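Dihydrolipoyl dehydrogenase (Elizabethkingia anophelis NUHP1, PDB 6UZI) probably catalyses the NAD(+)-dependent oxidation of dihydrolipoyl groups on lipoylated proteins, using one bound FAD per subunit. Local coordinates at residues A[297-300]-A[301-304]. Residues are numbered along the deposited sequence; the frame is centred on the assembly and turned at random.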
loop_
_atom_site.group_PDB
_atom_site.type_symbol
_atom_site.label_atom_id
_atom_site.label_comp_id
_atom_site.label_asym_id
_atom_site.label_seq_id
_atom_site.Cartn_x
_atom_site.Cartn_y
_atom_site.Cartn_z
ATOM N N LEU A 297 -9.808 -11.684 37.624
ATOM C CA LEU A 297 -8.638 -11.266 36.865
ATOM C C LEU A 297 -7.560 -12.341 36.950
ATOM O O LEU A 297 -7.611 -13.239 37.794
ATOM C CB LEU A 297 -8.100 -9.939 37.406
ATOM C CG LEU A 297 -9.021 -8.724 37.384
ATOM C CD1 LEU A 297 -8.286 -7.547 37.999
ATOM C CD2 LEU A 297 -9.471 -8.406 35.946
ATOM N N ASP A 298 -6.561 -12.239 36.077
ATOM C CA ASP A 298 -5.425 -13.139 36.178
ATOM C C ASP A 298 -4.294 -12.468 36.965
ATOM O O ASP A 298 -4.441 -11.369 37.508
ATOM C CB ASP A 298 -4.983 -13.614 34.788
ATOM C CG ASP A 298 -4.506 -12.488 33.886
ATOM O OD1 ASP A 298 -4.092 -11.427 34.395
ATOM O OD2 ASP A 298 -4.553 -12.672 32.648
ATOM N N GLU A 299 -3.146 -13.138 37.028
ATOM C CA GLU A 299 -2.018 -12.608 37.786
ATOM C C GLU A 299 -1.476 -11.334 37.149
ATOM O O GLU A 299 -0.876 -10.502 37.837
ATOM C CB GLU A 299 -0.921 -13.672 37.908
ATOM C CG GLU A 299 -0.298 -14.140 36.577
ATOM C CD GLU A 299 -1.225 -15.011 35.729
ATOM O OE1 GLU A 299 -2.275 -15.456 36.247
ATOM O OE2 GLU A 299 -0.902 -15.244 34.540
ATOM N N ARG A 300 -1.688 -11.161 35.844
ATOM C CA ARG A 300 -1.209 -10.011 35.093
ATOM C C ARG A 300 -2.189 -8.840 35.096
ATOM O O ARG A 300 -1.903 -7.807 34.477
ATOM C CB ARG A 300 -0.928 -10.419 33.642
ATOM C CG ARG A 300 -0.134 -11.708 33.484
ATOM C CD ARG A 300 1.348 -11.425 33.490
ATOM N NE ARG A 300 1.679 -10.379 32.529
ATOM C CZ ARG A 300 2.861 -9.773 32.467
ATOM N NH1 ARG A 300 3.073 -8.826 31.559
ATOM N NH2 ARG A 300 3.827 -10.112 33.313
ATOM N N GLY A 301 -3.335 -8.976 35.750
ATOM C CA GLY A 301 -4.304 -7.905 35.802
ATOM C C GLY A 301 -5.301 -7.884 34.673
ATOM O O GLY A 301 -6.009 -6.884 34.519
ATOM N N ARG A 302 -5.394 -8.956 33.890
ATOM C CA ARG A 302 -6.314 -9.064 32.768
ATOM C C ARG A 302 -7.562 -9.841 33.160
ATOM O O ARG A 302 -7.536 -10.701 34.043
ATOM C CB ARG A 302 -5.659 -9.737 31.555
ATOM C CG ARG A 302 -4.479 -9.005 30.951
ATOM C CD ARG A 302 -3.683 -9.873 30.004
ATOM N NE ARG A 302 -3.267 -11.109 30.660
ATOM C CZ ARG A 302 -2.377 -11.954 30.153
ATOM N NH1 ARG A 302 -1.841 -11.717 28.959
ATOM N NH2 ARG A 302 -2.029 -13.041 30.829
ATOM N N VAL A 303 -8.668 -9.499 32.503
ATOM C CA VAL A 303 -9.918 -10.224 32.681
ATOM C C VAL A 303 -9.739 -11.621 32.104
ATOM O O VAL A 303 -9.414 -11.776 30.918
ATOM C CB VAL A 303 -11.083 -9.490 31.996
ATOM C CG1 VAL A 303 -12.395 -10.200 32.265
ATOM C CG2 VAL A 303 -11.159 -8.040 32.430
ATOM N N LYS A 304 -9.916 -12.641 32.944
ATOM C CA LYS A 304 -9.841 -14.014 32.461
ATOM C C LYS A 304 -11.006 -14.288 31.515
ATOM O O LYS A 304 -12.145 -13.878 31.764
ATOM C CB LYS A 304 -9.863 -15.006 33.624
ATOM C CG LYS A 304 -8.525 -15.258 34.293
ATOM C CD LYS A 304 -8.707 -16.045 35.588
ATOM C CE LYS A 304 -7.906 -17.344 35.591
ATOM N NZ LYS A 304 -7.823 -17.964 36.953
#
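Asp-298 and Arg-302 close a type I turn, running from Asp-298 to Gly-301, that is followed by a G1-type beta bulge at Gly-301: Gly-301 N donates to Asp-298 O, Asp-298 N reaches Arg-302 O at 2.7 Å, and a single bridge, Leu-297 with Val-303, pairs flanks that are not regular strands. Gly-301 sits at positive phi (88°), the left-handed region that glycine readily adopts at the bulge position. The Asp-298 carboxylate folds back over the turn because chi1 of 63° sets CG between the backbone N and the carbonyl carbon. Asp-298 OD1 thereby accepts the amide of Arg-302 (Arg-302 N to Asp-298 OD1 2.8 Å, nearly straight), approached from above the carboxylate plane, and takes a weak bond from Arg-300 N inside the turn, as in an Asx turn. OD2 serves the other end of the same residue: with its syn lone pair Asp-298 OD2 receives Arg-302 NE at 2.8 Å in a salt bridge, while NH2 adds a weak second bond. The two flat groups are turned 60° apart, although the carboxylate carbon lies at the guanidinium edge. Arg-300 runs alongside, its CB over one guanidinium face and its CG 3.5 Å from Arg-302 NH2. On the apolar side, Leu-297 CD2 meets Val-303 CG2 at 3.9 Å. The buried Val-303 packs on Val-295, Thr-311 and Val-322 and bonds through its backbone to Val-322, the neighbour of the FAD-binding Asp-321; its side chain lies about 10 Å from the bound FAD. Lys-304 lays its CG against Asp-298 CB. One carboxylate thus holds one backbone amide firmly, a second weakly, and a guanidinium; this concentration of donors would be expected to stabilise Asp-298 as the anion and to hold the turn in shape.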